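PDB 1H2B: alcohol dehydrogenase from Aeropyrum pernix, which probably oxidises alcohols reversibly with NAD(+) as a zinc-containing alcohol dehydrogenase, and binds zinc and the dinucleotide. Local coordinates for residues A18-E23 with K72-L77; K244-L249 with P272-R277; A173-K178 with Y312-E317; R47-G52 with V82-E87; A106-T111 with M121-L126. All blocks are in the same frame, centred on the assembly; numbering follows the deposited sequence. Where two conformers were deposited one is given.

Contact 1 (A18-E23 with K72-L77); sequences AARLHE and KLPYTL
Leu-21 meets Tyr-75 as a hydrogen-bonded antiparallel pair, and the tight part of the contact lies on the sheet face their side chains share. Leu-21 N donates a hydrogen bond to Tyr-75 O at 2.9 Å, and Tyr-75 N donates back to Leu-21 O at 3.3 Å. With CG of Leu-21 anti to its backbone N (chi1 -169°), CD2 touches CD2 of Leu-73 at 3.8 Å and CD1 turns toward Leu-77 CD2, which CB also meets. Leucine suits the buried positions 21 and 77, filling them without polar atoms; Leu-73 is at the partly exposed margin. Strand 17-21 is the middle one of a three-stranded antiparallel sheet, with 29-32 on its other flank and 75-76 here; the non-hydrogen-bonded pair Arg-20 and Thr-76 puts polar groups on the opposite face. There Arg-20 NE donates to Thr-76 OG1 at 2.9 Å, and NH2 forms a salt bridge with Asp-134. The partly exposed end has fewer partners: Leu-73 CD1 near His-22 O, and Pro-74, entered through a cis peptide bond, with its CB over the centre of the His-22 ring in a CH-pi contact, 3.5 Å from the centroid. His-22 NE2 is hydrogen-bonded to Glu-31.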
# COMPACT_ATOMS: atom_id res chain seq x y z
N ALA B 18 27.07 -7.46 -36.94
CA ALA B 18 25.80 -7.47 -36.20
C ALA B 18 24.90 -8.64 -36.61
O ALA B 18 24.95 -9.09 -37.73
CB ALA B 18 25.07 -6.15 -36.42
N ALA B 19 24.03 -9.10 -35.70
CA ALA B 19 23.03 -10.13 -36.04
C ALA B 19 21.69 -9.45 -36.26
O ALA B 19 21.11 -8.85 -35.33
CB ALA B 19 22.94 -11.17 -34.92
N ARG B 20 21.19 -9.50 -37.51
CA ARG B 20 20.03 -8.69 -37.88
C ARG B 20 18.88 -9.47 -38.43
O ARG B 20 19.07 -10.44 -39.16
CB ARG B 20 20.42 -7.61 -38.88
CG ARG B 20 21.73 -6.94 -38.52
CD ARG B 20 21.97 -5.71 -39.34
NE ARG B 20 21.34 -4.53 -38.75
CZ ARG B 20 21.03 -3.44 -39.44
NH1 ARG B 20 21.26 -3.36 -40.76
NH2 ARG B 20 20.49 -2.43 -38.81
N LEU B 21 17.69 -9.03 -38.05
CA LEU B 21 16.44 -9.58 -38.54
C LEU B 21 16.08 -8.86 -39.83
O LEU B 21 15.79 -7.67 -39.81
CB LEU B 21 15.32 -9.36 -37.50
CG LEU B 21 13.98 -10.07 -37.68
CD1 LEU B 21 13.23 -9.98 -36.38
CD2 LEU B 21 13.13 -9.49 -38.80
N HIS B 22 16.10 -9.60 -40.95
CA HIS B 22 15.63 -9.10 -42.25
C HIS B 22 14.26 -9.65 -42.61
O HIS B 22 13.46 -8.95 -43.20
CB HIS B 22 16.58 -9.50 -43.38
CG HIS B 22 17.86 -8.74 -43.39
ND1 HIS B 22 18.13 -7.75 -44.32
CD2 HIS B 22 18.95 -8.82 -42.60
CE1 HIS B 22 19.34 -7.27 -44.10
NE2 HIS B 22 19.86 -7.90 -43.06
N GLU B 23 14.02 -10.90 -42.26
CA GLU B 23 12.76 -11.56 -42.55
C GLU B 23 12.36 -12.44 -41.38
O GLU B 23 13.21 -13.15 -40.83
CB GLU B 23 12.89 -12.46 -43.80
CG GLU B 23 13.72 -11.90 -44.94
CD GLU B 23 14.19 -12.98 -45.90
OE1 GLU B 23 15.43 -13.18 -46.03
OE2 GLU B 23 13.33 -13.61 -46.54
N LYS B 72 10.99 -1.04 -38.53
CA LYS B 72 11.59 -1.07 -39.86
C LYS B 72 12.63 -2.18 -39.93
O LYS B 72 13.51 -2.26 -39.07
CB LYS B 72 12.21 0.30 -40.18
CG LYS B 72 12.90 0.39 -41.54
CD LYS B 72 13.50 1.79 -41.76
CE LYS B 72 15.01 1.82 -41.48
NZ LYS B 72 15.38 2.57 -40.24
N LEU B 73 12.51 -3.03 -40.95
CA LEU B 73 13.48 -4.10 -41.21
C LEU B 73 14.49 -3.65 -42.27
O LEU B 73 14.12 -2.86 -43.16
CB LEU B 73 12.77 -5.38 -41.68
CG LEU B 73 11.60 -5.87 -40.84
CD1 LEU B 73 11.15 -7.24 -41.29
CD2 LEU B 73 12.01 -5.91 -39.38
N PRO B 74 15.75 -4.08 -42.18
CA PRO B 74 16.30 -4.87 -41.06
C PRO B 74 16.70 -4.07 -39.82
O PRO B 74 16.92 -2.85 -39.87
CB PRO B 74 17.57 -5.46 -41.66
CG PRO B 74 18.01 -4.43 -42.66
CD PRO B 74 16.76 -3.87 -43.24
N TYR B 75 16.81 -4.79 -38.69
CA TYR B 75 17.38 -4.23 -37.47
C TYR B 75 18.08 -5.29 -36.65
O TYR B 75 17.79 -6.49 -36.75
CB TYR B 75 16.34 -3.50 -36.62
CG TYR B 75 15.27 -4.33 -35.94
CD1 TYR B 75 15.27 -4.51 -34.55
CD2 TYR B 75 14.22 -4.88 -36.68
CE1 TYR B 75 14.24 -5.23 -33.92
CE2 TYR B 75 13.21 -5.59 -36.06
CZ TYR B 75 13.22 -5.76 -34.68
OH TYR B 75 12.18 -6.46 -34.10
N THR B 76 19.00 -4.82 -35.82
CA THR B 76 19.83 -5.69 -35.02
C THR B 76 19.10 -6.03 -33.72
O THR B 76 18.55 -5.14 -33.07
CB THR B 76 21.09 -4.92 -34.68
OG1 THR B 76 21.78 -4.65 -35.90
CG2 THR B 76 22.07 -5.75 -33.86
N LEU B 77 19.09 -7.31 -33.39
CA LEU B 77 18.39 -7.70 -32.14
C LEU B 77 19.36 -7.56 -30.96
O LEU B 77 20.55 -7.26 -31.13
CB LEU B 77 17.86 -9.14 -32.23
CG LEU B 77 16.74 -9.46 -33.23
CD1 LEU B 77 15.90 -10.70 -32.76
CD2 LEU B 77 15.89 -8.33 -33.73

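Contact 2 (K244-L249 with P272-R277); sequences KQVMEL and PYLLGR
Val-246 and Leu-274 supply the apolar part of this contact, which has no hydrogen bond across it. One methyl of the leucine, CD2, sits against the whole fork of the valine: it is 3.8 Å from Val-246 CB and 3.9 Å from Val-246 CG2, with CG1 scarcely farther. The two side chains meet at about a right angle, so a single methyl rests on a broad branched end. A beta-branched valine suits a buried helix face because its bulk stays close to the backbone.

The second kind of contact is a methyl against backbone oxygens. Met-247 does not start out facing the other segment, but the bend at chi2 (-61°) swings the chain round until CE lies 3.4 Å from Tyr-273 O, with Leu-274 O a little beyond. The long, flexible thioether lets a partly exposed helix position reach the neighbouring loop, where its slightly polarised methyl can lie beside carbonyls.

Helix 242-249 thus packs on the segment leading into strand 275-276, and both Val-246 and Leu-274 also touch Val-255 of strand 255-260, in the parallel sheet of the Rossmann-type coenzyme domain. Tyr-273 and Phe-292 of strand 289-293 meet edge-to-face.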
# COMPACT_ATOMS: atom_id res chain seq x y z
N LYS B 244 -2.93 -30.83 -9.96
CA LYS B 244 -3.13 -31.81 -8.89
C LYS B 244 -1.92 -31.90 -7.93
O LYS B 244 -2.13 -31.93 -6.69
CB LYS B 244 -3.39 -33.18 -9.53
CG LYS B 244 -3.61 -34.32 -8.55
CD LYS B 244 -4.27 -35.51 -9.27
CE LYS B 244 -3.86 -36.86 -8.65
NZ LYS B 244 -5.02 -37.75 -8.34
N GLN B 245 -0.71 -31.91 -8.47
CA GLN B 245 0.51 -31.93 -7.63
C GLN B 245 0.58 -30.71 -6.72
O GLN B 245 0.87 -30.81 -5.52
CB GLN B 245 1.78 -32.05 -8.50
CG GLN B 245 1.95 -33.39 -9.19
CD GLN B 245 3.29 -33.46 -9.86
OE1 GLN B 245 4.28 -33.58 -9.19
NE2 GLN B 245 3.30 -33.27 -11.16
N VAL B 246 0.31 -29.51 -7.26
CA VAL B 246 0.29 -28.30 -6.43
C VAL B 246 -0.84 -28.31 -5.39
O VAL B 246 -0.61 -27.89 -4.23
CB VAL B 246 0.31 -27.01 -7.30
CG1 VAL B 246 -0.02 -25.72 -6.49
CG2 VAL B 246 1.63 -26.87 -8.03
N MET B 247 -2.02 -28.80 -5.76
CA MET B 247 -3.11 -28.96 -4.79
C MET B 247 -2.74 -29.92 -3.65
O MET B 247 -3.00 -29.62 -2.48
CB MET B 247 -4.43 -29.29 -5.48
CG MET B 247 -4.96 -28.09 -6.29
SD MET B 247 -5.28 -26.69 -5.22
CE MET B 247 -5.94 -25.44 -6.38
N GLU B 248 -2.08 -31.03 -3.96
CA GLU B 248 -1.56 -31.91 -2.89
C GLU B 248 -0.52 -31.22 -1.99
O GLU B 248 -0.60 -31.35 -0.77
CB GLU B 248 -1.04 -33.22 -3.49
CG GLU B 248 -2.15 -34.13 -4.00
CD GLU B 248 -1.64 -35.39 -4.72
OE1 GLU B 248 -0.44 -35.73 -4.54
OE2 GLU B 248 -2.42 -36.03 -5.46
N LEU B 249 0.41 -30.47 -2.57
CA LEU B 249 1.42 -29.78 -1.76
C LEU B 249 0.82 -28.75 -0.82
O LEU B 249 1.37 -28.47 0.26
CB LEU B 249 2.44 -29.06 -2.64
CG LEU B 249 3.41 -30.02 -3.34
CD1 LEU B 249 4.14 -29.31 -4.42
CD2 LEU B 249 4.41 -30.55 -2.30
N PRO B 272 -3.85 -20.28 -13.77
CA PRO B 272 -4.94 -19.69 -12.96
C PRO B 272 -5.53 -20.72 -12.01
O PRO B 272 -6.01 -20.32 -10.95
CB PRO B 272 -5.97 -19.24 -14.00
CG PRO B 272 -5.16 -19.09 -15.29
CD PRO B 272 -4.10 -20.19 -15.22
N TYR B 273 -5.49 -22.02 -12.36
CA TYR B 273 -6.10 -23.06 -11.55
C TYR B 273 -5.20 -23.43 -10.38
O TYR B 273 -5.65 -24.23 -9.52
CB TYR B 273 -6.41 -24.28 -12.43
CG TYR B 273 -7.57 -24.00 -13.35
CD1 TYR B 273 -7.35 -23.53 -14.62
CD2 TYR B 273 -8.87 -24.14 -12.90
CE1 TYR B 273 -8.43 -23.25 -15.50
CE2 TYR B 273 -9.98 -23.83 -13.76
CZ TYR B 273 -9.71 -23.39 -15.03
OH TYR B 273 -10.78 -23.09 -15.85
N LEU B 274 -3.98 -22.88 -10.32
CA LEU B 274 -3.12 -23.06 -9.12
C LEU B 274 -3.53 -22.17 -7.95
O LEU B 274 -3.15 -22.42 -6.80
CB LEU B 274 -1.64 -22.78 -9.44
CG LEU B 274 -1.04 -23.57 -10.61
CD1 LEU B 274 0.34 -23.05 -10.91
CD2 LEU B 274 -1.07 -25.06 -10.26
N LEU B 275 -4.33 -21.14 -8.24
CA LEU B 275 -4.57 -20.10 -7.25
C LEU B 275 -5.56 -20.49 -6.16
O LEU B 275 -6.64 -21.05 -6.42
CB LEU B 275 -5.12 -18.85 -7.93
CG LEU B 275 -4.19 -18.22 -8.98
CD1 LEU B 275 -4.94 -17.02 -9.61
CD2 LEU B 275 -2.81 -17.77 -8.44
N GLY B 276 -5.19 -20.13 -4.94
CA GLY B 276 -6.12 -20.24 -3.83
C GLY B 276 -6.95 -18.97 -3.70
O GLY B 276 -6.89 -18.08 -4.56
N ARG B 277 -7.71 -18.88 -2.60
CA ARG B 277 -8.56 -17.68 -2.40
C ARG B 277 -7.73 -16.42 -2.25
O ARG B 277 -6.71 -16.38 -1.54
CB ARG B 277 -9.44 -17.88 -1.16
CG ARG B 277 -10.34 -19.06 -1.32
CD ARG B 277 -11.44 -19.14 -0.26
NE ARG B 277 -12.46 -18.09 -0.47
CZ ARG B 277 -13.42 -18.08 -1.39
NH1 ARG B 277 -13.59 -19.09 -2.24
NH2 ARG B 277 -14.28 -17.06 -1.40

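Contact 3 (A173-K178 with Y312-E317); sequences AYRAVK and YVELHE
The Tyr-174 ring meets CB of Glu-314 and OE1 of Glu-317 at its edge, in plane, while CG of Lys-178 from its own helix lies over one face, displaced toward the rim. The Arg-175 guanidinium is likewise met edge-on, with Glu-314 OE1 in its plane. Both acids turn their carboxylates steeply to these flat groups: the Glu-317 plane stands 84° from the tyrosine ring, and that of Glu-314 is 78° from the guanidinium.

The Tyr-174 hydroxyl donates to Glu-317 OE1 from the anti side, OH to OE1 2.7 Å. In one of the two conformers of Lys-178, NZ adds a salt bridge on the syn lone pair, NZ to OE1 2.8 Å, and the oxygen is then gripped twice. With the lysine so placed, the two donors would probably stabilise the charged form of this buried acid. Tyrosine suits its place because the rigid ring, set with CG anti to the backbone N, carries its hydroxyl across the gap between the helices.

Arg-175, extended from CG to NE, forms a salt bridge from NH1 to Glu-314 OE1 at 3.0 Å. The same NH1 also pairs with Glu-119, NE with Glu-301 of the second subunit, and Glu-314 OE1 accepts from Asn-311 N, so this charge cluster reaches into the subunit interface.

The axes of segments 173-178 and 312-317 approach to 10.0 Å and run at 100°, nearly perpendicular. Beyond them, Tyr-174 packs on Leu-205 and Met-209 of helix 197-209, while Tyr-312 touches Ile-149 of strand 148-150.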
# COMPACT_ATOMS: atom_id res chain seq x y z
N ALA B 173 12.19 -10.39 -13.65
CA ALA B 173 11.90 -11.26 -12.53
C ALA B 173 11.80 -10.44 -11.24
O ALA B 173 10.93 -10.71 -10.42
CB ALA B 173 12.99 -12.35 -12.39
N TYR B 174 12.65 -9.42 -11.07
CA TYR B 174 12.66 -8.62 -9.85
C TYR B 174 11.41 -7.78 -9.65
O TYR B 174 10.81 -7.82 -8.56
CB TYR B 174 13.94 -7.71 -9.86
CG TYR B 174 14.10 -6.91 -8.62
CD1 TYR B 174 13.88 -5.54 -8.64
CD2 TYR B 174 14.52 -7.53 -7.44
CE1 TYR B 174 14.01 -4.78 -7.50
CE2 TYR B 174 14.67 -6.79 -6.28
CZ TYR B 174 14.40 -5.42 -6.32
OH TYR B 174 14.56 -4.69 -5.15
N ARG B 175 10.96 -7.09 -10.72
CA ARG B 175 9.69 -6.36 -10.61
C ARG B 175 8.55 -7.30 -10.33
O ARG B 175 7.67 -7.00 -9.49
CB ARG B 175 9.41 -5.55 -11.87
CG ARG B 175 8.12 -4.71 -11.76
CD ARG B 175 7.99 -3.86 -12.99
NE ARG B 175 6.79 -3.04 -13.10
CZ ARG B 175 6.72 -1.75 -12.79
NH1 ARG B 175 7.74 -1.11 -12.25
NH2 ARG B 175 5.60 -1.08 -13.02
N ALA B 176 8.54 -8.46 -10.99
CA ALA B 176 7.46 -9.40 -10.75
C ALA B 176 7.48 -9.94 -9.33
O ALA B 176 6.43 -10.14 -8.74
CB ALA B 176 7.57 -10.56 -11.80
N VAL B 177 8.68 -10.21 -8.79
CA VAL B 177 8.78 -10.70 -7.41
C VAL B 177 8.37 -9.61 -6.43
O VAL B 177 7.74 -9.91 -5.40
CB VAL B 177 10.18 -11.29 -7.13
CG1 VAL B 177 10.40 -11.47 -5.60
CG2 VAL B 177 10.34 -12.65 -7.90
N LYS B 178 8.73 -8.36 -6.71
CA LYS B 178 8.19 -7.23 -5.89
C LYS B 178 6.69 -7.25 -5.85
O LYS B 178 6.09 -7.11 -4.77
CB LYS B 178 8.67 -5.89 -6.42
CG LYS B 178 10.15 -5.69 -6.27
CD LYS B 178 10.49 -4.20 -6.34
CE LYS B 178 11.38 -3.80 -5.19
NZ LYS B 178 11.48 -2.33 -4.87
N TYR B 312 14.04 1.97 -13.75
CA TYR B 312 15.47 2.18 -13.55
C TYR B 312 15.88 1.92 -12.12
O TYR B 312 16.92 1.32 -11.86
CB TYR B 312 15.81 3.59 -13.94
CG TYR B 312 17.28 3.92 -13.89
CD1 TYR B 312 18.12 3.67 -14.98
CD2 TYR B 312 17.81 4.50 -12.76
CE1 TYR B 312 19.47 4.01 -14.97
CE2 TYR B 312 19.19 4.85 -12.70
CZ TYR B 312 20.00 4.60 -13.81
OH TYR B 312 21.35 4.95 -13.77
N VAL B 313 15.04 2.37 -11.20
CA VAL B 313 15.36 2.14 -9.78
C VAL B 313 15.40 0.64 -9.47
O VAL B 313 16.28 0.16 -8.74
CB VAL B 313 14.40 2.93 -8.86
CG1 VAL B 313 14.48 2.44 -7.41
CG2 VAL B 313 14.73 4.44 -8.98
N GLU B 314 14.46 -0.10 -10.02
CA GLU B 314 14.43 -1.57 -9.84
C GLU B 314 15.70 -2.22 -10.41
O GLU B 314 16.25 -3.13 -9.78
CB GLU B 314 13.18 -2.15 -10.51
CG GLU B 314 11.96 -1.82 -9.65
CD GLU B 314 10.62 -2.05 -10.34
OE1 GLU B 314 10.54 -2.09 -11.59
OE2 GLU B 314 9.62 -2.18 -9.58
N LEU B 315 16.20 -1.76 -11.57
CA LEU B 315 17.45 -2.33 -12.09
C LEU B 315 18.59 -2.01 -11.12
O LEU B 315 19.43 -2.88 -10.84
CB LEU B 315 17.79 -1.78 -13.49
CG LEU B 315 19.04 -2.40 -14.11
CD1 LEU B 315 19.05 -3.93 -14.22
CD2 LEU B 315 19.22 -1.67 -15.46
N HIS B 316 18.59 -0.79 -10.59
CA HIS B 316 19.63 -0.44 -9.62
C HIS B 316 19.59 -1.32 -8.39
O HIS B 316 20.63 -1.79 -7.93
CB HIS B 316 19.44 1.03 -9.22
CG HIS B 316 20.60 1.57 -8.45
ND1 HIS B 316 21.71 2.10 -9.07
CD2 HIS B 316 20.84 1.57 -7.13
CE1 HIS B 316 22.59 2.44 -8.14
NE2 HIS B 316 22.08 2.13 -6.95
N GLU B 317 18.39 -1.54 -7.82
CA GLU B 317 18.26 -2.45 -6.69
C GLU B 317 18.73 -3.87 -7.00
O GLU B 317 19.38 -4.53 -6.20
CB GLU B 317 16.80 -2.52 -6.24
CG GLU B 317 16.37 -1.16 -5.65
CD GLU B 317 14.90 -1.04 -5.36
OE1 GLU B 317 14.14 -2.02 -5.51
OE2 GLU B 317 14.48 0.06 -4.96

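Contact 4 (R47-G52 with V82-E87); sequences RIAGAG and VGYIEE
Arg-47 leaves its strand with CG anti to the backbone N (chi1 175°) and then bends at chi3 (56°), which brings one guanidinium face against CD1 of Tyr-84, the residue paired with it. The two planes are only 10° apart, and Tyr-84 CD1 lies toward the rim of that face, 3.4 Å from Arg-47 NH2. An arginine suits this partly exposed face: its flat end can lie against an aromatic while NE, in the same plane, remains able to donate to a water. That bond is 3.0 Å from NE to the water, which itself donates to Ile-85 O and to Glu-86 OE1, joining two charges too far apart for a salt bridge. Glu-86 OE2 has its own salt bridge, to Lys-97.

The backbones form an antiparallel ladder interrupted by a classic beta bulge, within the sheet of the GroES-like domain. Ala-49 and Gly-50 both face Val-82, whose O accepts from Ala-49 N at 2.9 Å and Gly-50 N at 3.2 Å. Before the bulge Gly-83 is opposite Ile-48, its CA just 3.1 Å from Arg-47 O, a CA-H...O approach that suits a residue without CB. The methyl of Ala-49 meets Tyr-84 CE1 at 3.7 Å, and Leu-160 of helix 157-162 touches both residues.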
# COMPACT_ATOMS: atom_id res chain seq x y z
N ARG B 47 30.56 -0.31 -26.28
CA ARG B 47 31.21 -1.53 -26.78
C ARG B 47 30.64 -2.71 -26.00
O ARG B 47 30.87 -2.85 -24.78
CB ARG B 47 32.73 -1.41 -26.66
CG ARG B 47 33.47 -2.67 -27.06
CD ARG B 47 35.01 -2.52 -27.01
NE ARG B 47 35.56 -2.09 -25.72
CZ ARG B 47 36.03 -2.90 -24.77
NH1 ARG B 47 35.97 -4.23 -24.94
NH2 ARG B 47 36.56 -2.39 -23.65
N ILE B 48 29.85 -3.54 -26.69
CA ILE B 48 29.19 -4.67 -26.04
C ILE B 48 30.20 -5.68 -25.54
O ILE B 48 31.12 -6.09 -26.28
CB ILE B 48 28.24 -5.30 -27.03
CG1 ILE B 48 27.15 -4.30 -27.43
CG2 ILE B 48 27.64 -6.67 -26.48
CD1 ILE B 48 26.05 -4.02 -26.28
N ALA B 49 30.03 -6.08 -24.28
CA ALA B 49 30.81 -7.18 -23.66
C ALA B 49 29.98 -8.47 -23.56
O ALA B 49 30.51 -9.57 -23.70
CB ALA B 49 31.36 -6.78 -22.27
N GLY B 50 28.68 -8.34 -23.33
CA GLY B 50 27.82 -9.52 -23.18
C GLY B 50 26.41 -9.15 -23.61
O GLY B 50 25.90 -8.09 -23.22
N ALA B 51 25.80 -9.99 -24.44
CA ALA B 51 24.44 -9.74 -24.92
C ALA B 51 23.58 -10.98 -24.69
O ALA B 51 23.80 -12.03 -25.29
CB ALA B 51 24.49 -9.38 -26.42
N GLY B 52 22.67 -10.90 -23.73
CA GLY B 52 21.82 -12.04 -23.45
C GLY B 52 20.83 -12.35 -24.54
O GLY B 52 20.39 -11.47 -25.26
N VAL B 82 25.36 -5.69 -21.53
CA VAL B 82 26.41 -5.06 -20.72
C VAL B 82 27.60 -4.75 -21.61
O VAL B 82 27.75 -5.36 -22.69
CB VAL B 82 26.92 -5.96 -19.55
CG1 VAL B 82 25.85 -6.05 -18.43
CG2 VAL B 82 27.39 -7.34 -20.06
N GLY B 83 28.43 -3.80 -21.19
CA GLY B 83 29.57 -3.48 -22.01
C GLY B 83 30.39 -2.38 -21.35
O GLY B 83 30.35 -2.19 -20.14
N TYR B 84 31.16 -1.72 -22.20
CA TYR B 84 32.04 -0.65 -21.74
C TYR B 84 31.71 0.59 -22.55
O TYR B 84 31.46 0.52 -23.76
CB TYR B 84 33.50 -1.03 -21.99
CG TYR B 84 33.94 -2.27 -21.30
CD1 TYR B 84 33.89 -3.51 -21.94
CD2 TYR B 84 34.36 -2.22 -19.98
CE1 TYR B 84 34.29 -4.69 -21.29
CE2 TYR B 84 34.77 -3.37 -19.32
CZ TYR B 84 34.73 -4.60 -19.98
OH TYR B 84 35.14 -5.73 -19.35
N ILE B 85 31.67 1.74 -21.89
CA ILE B 85 31.43 2.97 -22.64
C ILE B 85 32.47 3.04 -23.75
O ILE B 85 33.66 2.77 -23.50
CB ILE B 85 31.53 4.21 -21.72
CG1 ILE B 85 30.42 4.22 -20.63
CG2 ILE B 85 31.49 5.51 -22.54
CD1 ILE B 85 29.00 4.43 -21.12
N GLU B 86 32.01 3.44 -24.94
CA GLU B 86 32.95 3.72 -26.04
C GLU B 86 33.12 5.24 -26.15
O GLU B 86 34.27 5.75 -26.12
CB GLU B 86 32.51 3.07 -27.34
CG GLU B 86 33.44 3.53 -28.48
CD GLU B 86 34.85 2.98 -28.35
OE1 GLU B 86 35.09 1.90 -27.74
OE2 GLU B 86 35.75 3.68 -28.87
N GLU B 87 32.01 5.96 -26.33
CA GLU B 87 32.03 7.42 -26.33
C GLU B 87 30.71 7.99 -25.91
O GLU B 87 29.70 7.27 -25.86
CB GLU B 87 32.39 7.93 -27.74
CG GLU B 87 31.35 7.58 -28.80
CD GLU B 87 31.73 8.16 -30.14
OE1 GLU B 87 31.77 7.40 -31.11
OE2 GLU B 87 31.96 9.38 -30.21
O HOH W 1 35.15 0.87 -25.14

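Contact 5 (A106-T111 with M121-L126); sequences AVTDGT and MHCENL. With ZN (zinc ion), chain K.
Asp-109 and Asn-125 join the two loops at a zinc site consistent with the structural-zinc lobe of zinc-containing alcohol dehydrogenases. From CB the aspartate points across toward Asn-125, and chi1 of 58° places CG between the backbone N and the carbonyl carbon. There the carboxylate divides its work. OD1 binds the zinc ion at 2.4 Å and also accepts from Thr-111 N at 2.8 Å, an Asx turn that ties the loop to the metal ligand. OD2 accepts a hydrogen bond from Asn-125 ND2 at 2.9 Å, nearly along its C-O axis, with the amide plane 81° from the carboxylate plane. Asparagine suits the spot as a neutral donor that can steady the second oxygen. Cys-112 and Cys-115 also bind the zinc. Cys-123 has two conformers; in one it forms a disulfide with Cys-115, which may therefore be only an alternative state.

Farther along, apolar groups take over. Leu-126 CD1 meets the methyl of Ala-106, at a doubtfully short distance, and Thr-108 CG2 at 3.8 Å.

These loops flank helix 113-116, between strands 100-103 and 140-143, and His-122 and Met-121 O bond to Arg-277 of the second subunit.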
# COMPACT_ATOMS: atom_id res chain seq x y z
N ALA B 106 15.12 0.14 -21.92
CA ALA B 106 14.30 1.23 -22.47
C ALA B 106 15.15 2.49 -22.64
O ALA B 106 15.99 2.79 -21.79
CB ALA B 106 13.17 1.56 -21.50
N VAL B 107 14.97 3.17 -23.75
CA VAL B 107 15.57 4.46 -23.97
C VAL B 107 14.43 5.47 -23.86
O VAL B 107 13.50 5.46 -24.68
CB VAL B 107 16.25 4.50 -25.38
CG1 VAL B 107 16.61 5.97 -25.73
CG2 VAL B 107 17.49 3.64 -25.38
N THR B 108 14.47 6.33 -22.84
CA THR B 108 13.34 7.22 -22.52
C THR B 108 13.76 8.69 -22.44
O THR B 108 14.92 8.98 -22.21
CB THR B 108 12.70 6.82 -21.15
OG1 THR B 108 13.70 6.90 -20.14
CG2 THR B 108 12.30 5.33 -21.14
N ASP B 109 12.79 9.60 -22.58
CA ASP B 109 13.03 11.07 -22.56
C ASP B 109 13.24 11.71 -21.17
O ASP B 109 13.97 12.71 -21.03
CB ASP B 109 11.94 11.84 -23.35
CG ASP B 109 10.50 11.58 -22.83
OD1 ASP B 109 10.29 11.40 -21.61
OD2 ASP B 109 9.50 11.57 -23.59
N GLY B 110 12.62 11.14 -20.14
CA GLY B 110 12.66 11.74 -18.81
C GLY B 110 11.75 12.95 -18.64
O GLY B 110 11.75 13.60 -17.59
N THR B 111 10.96 13.27 -19.67
CA THR B 111 10.15 14.51 -19.63
C THR B 111 8.65 14.27 -19.46
O THR B 111 7.96 15.07 -18.82
CB THR B 111 10.41 15.39 -20.88
OG1 THR B 111 10.31 14.59 -22.06
CG2 THR B 111 11.86 15.91 -20.90
N MET B 121 9.08 2.02 -18.28
CA MET B 121 8.38 1.25 -19.30
C MET B 121 7.11 1.89 -19.80
O MET B 121 6.51 1.41 -20.77
CB MET B 121 8.13 -0.21 -18.86
CG MET B 121 9.39 -1.02 -18.49
SD MET B 121 10.61 -1.01 -19.82
CE MET B 121 9.68 -1.66 -21.13
N HIS B 122 6.72 3.01 -19.18
CA HIS B 122 5.46 3.64 -19.57
C HIS B 122 5.69 5.04 -20.12
O HIS B 122 4.75 5.84 -20.28
CB HIS B 122 4.48 3.58 -18.41
CG HIS B 122 4.11 2.17 -18.11
ND1 HIS B 122 3.35 1.40 -18.96
CD2 HIS B 122 4.47 1.36 -17.09
CE1 HIS B 122 3.25 0.17 -18.47
NE2 HIS B 122 3.92 0.12 -17.33
N CYS B 123 6.95 5.30 -20.45
CA CYS B 123 7.32 6.56 -21.05
C CYS B 123 6.72 6.70 -22.45
O CYS B 123 6.71 5.77 -23.24
CB CYS B 123 8.83 6.71 -21.04
SG CYS B 123 9.42 6.95 -19.36
N GLU B 124 6.16 7.88 -22.72
CA GLU B 124 5.48 8.16 -23.99
C GLU B 124 6.33 7.95 -25.23
O GLU B 124 5.83 7.47 -26.26
CB GLU B 124 4.95 9.60 -23.98
CG GLU B 124 3.74 9.80 -23.08
CD GLU B 124 2.52 10.26 -23.86
OE1 GLU B 124 2.69 11.07 -24.82
OE2 GLU B 124 1.39 9.81 -23.54
N ASN B 125 7.60 8.30 -25.16
CA ASN B 125 8.41 8.27 -26.38
C ASN B 125 9.42 7.13 -26.35
O ASN B 125 10.54 7.27 -26.84
CB ASN B 125 9.12 9.61 -26.59
CG ASN B 125 8.16 10.74 -26.95
OD1 ASN B 125 7.30 10.59 -27.84
ND2 ASN B 125 8.29 11.87 -26.26
N LEU B 126 9.00 6.02 -25.77
CA LEU B 126 9.89 4.88 -25.52
C LEU B 126 10.42 4.23 -26.80
O LEU B 126 9.67 3.93 -27.72
CB LEU B 126 9.10 3.82 -24.72
CG LEU B 126 9.89 2.67 -24.11
CD1 LEU B 126 11.33 2.97 -23.99
CD2 LEU B 126 9.34 2.55 -22.73
ZN ZN K . 9.05 9.58 -20.79

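How the contacts relate
Contacts 1 and 4 are both antiparallel strand pairings, yet contact 1 belongs to a small separate sheet and contact 4 to the larger mixed one; the nearest atoms of the two contacts are about 6 Å apart. Contact 2, apolar and far from the chain's centre, lies in the Rossmann-type domain. Contact 3, about 11 Å from that centre, is built of largely buried charges where this domain meets the GroES-like part. Contact 5 has no regular structure and relies on a metal and on hydrogen bonds of its ligand. All five are mostly buried, though contact 5 includes an exposed asparagine. The segments of contacts 2, 3 and 5 reach other subunits, whereas those of contacts 1 and 4 do not.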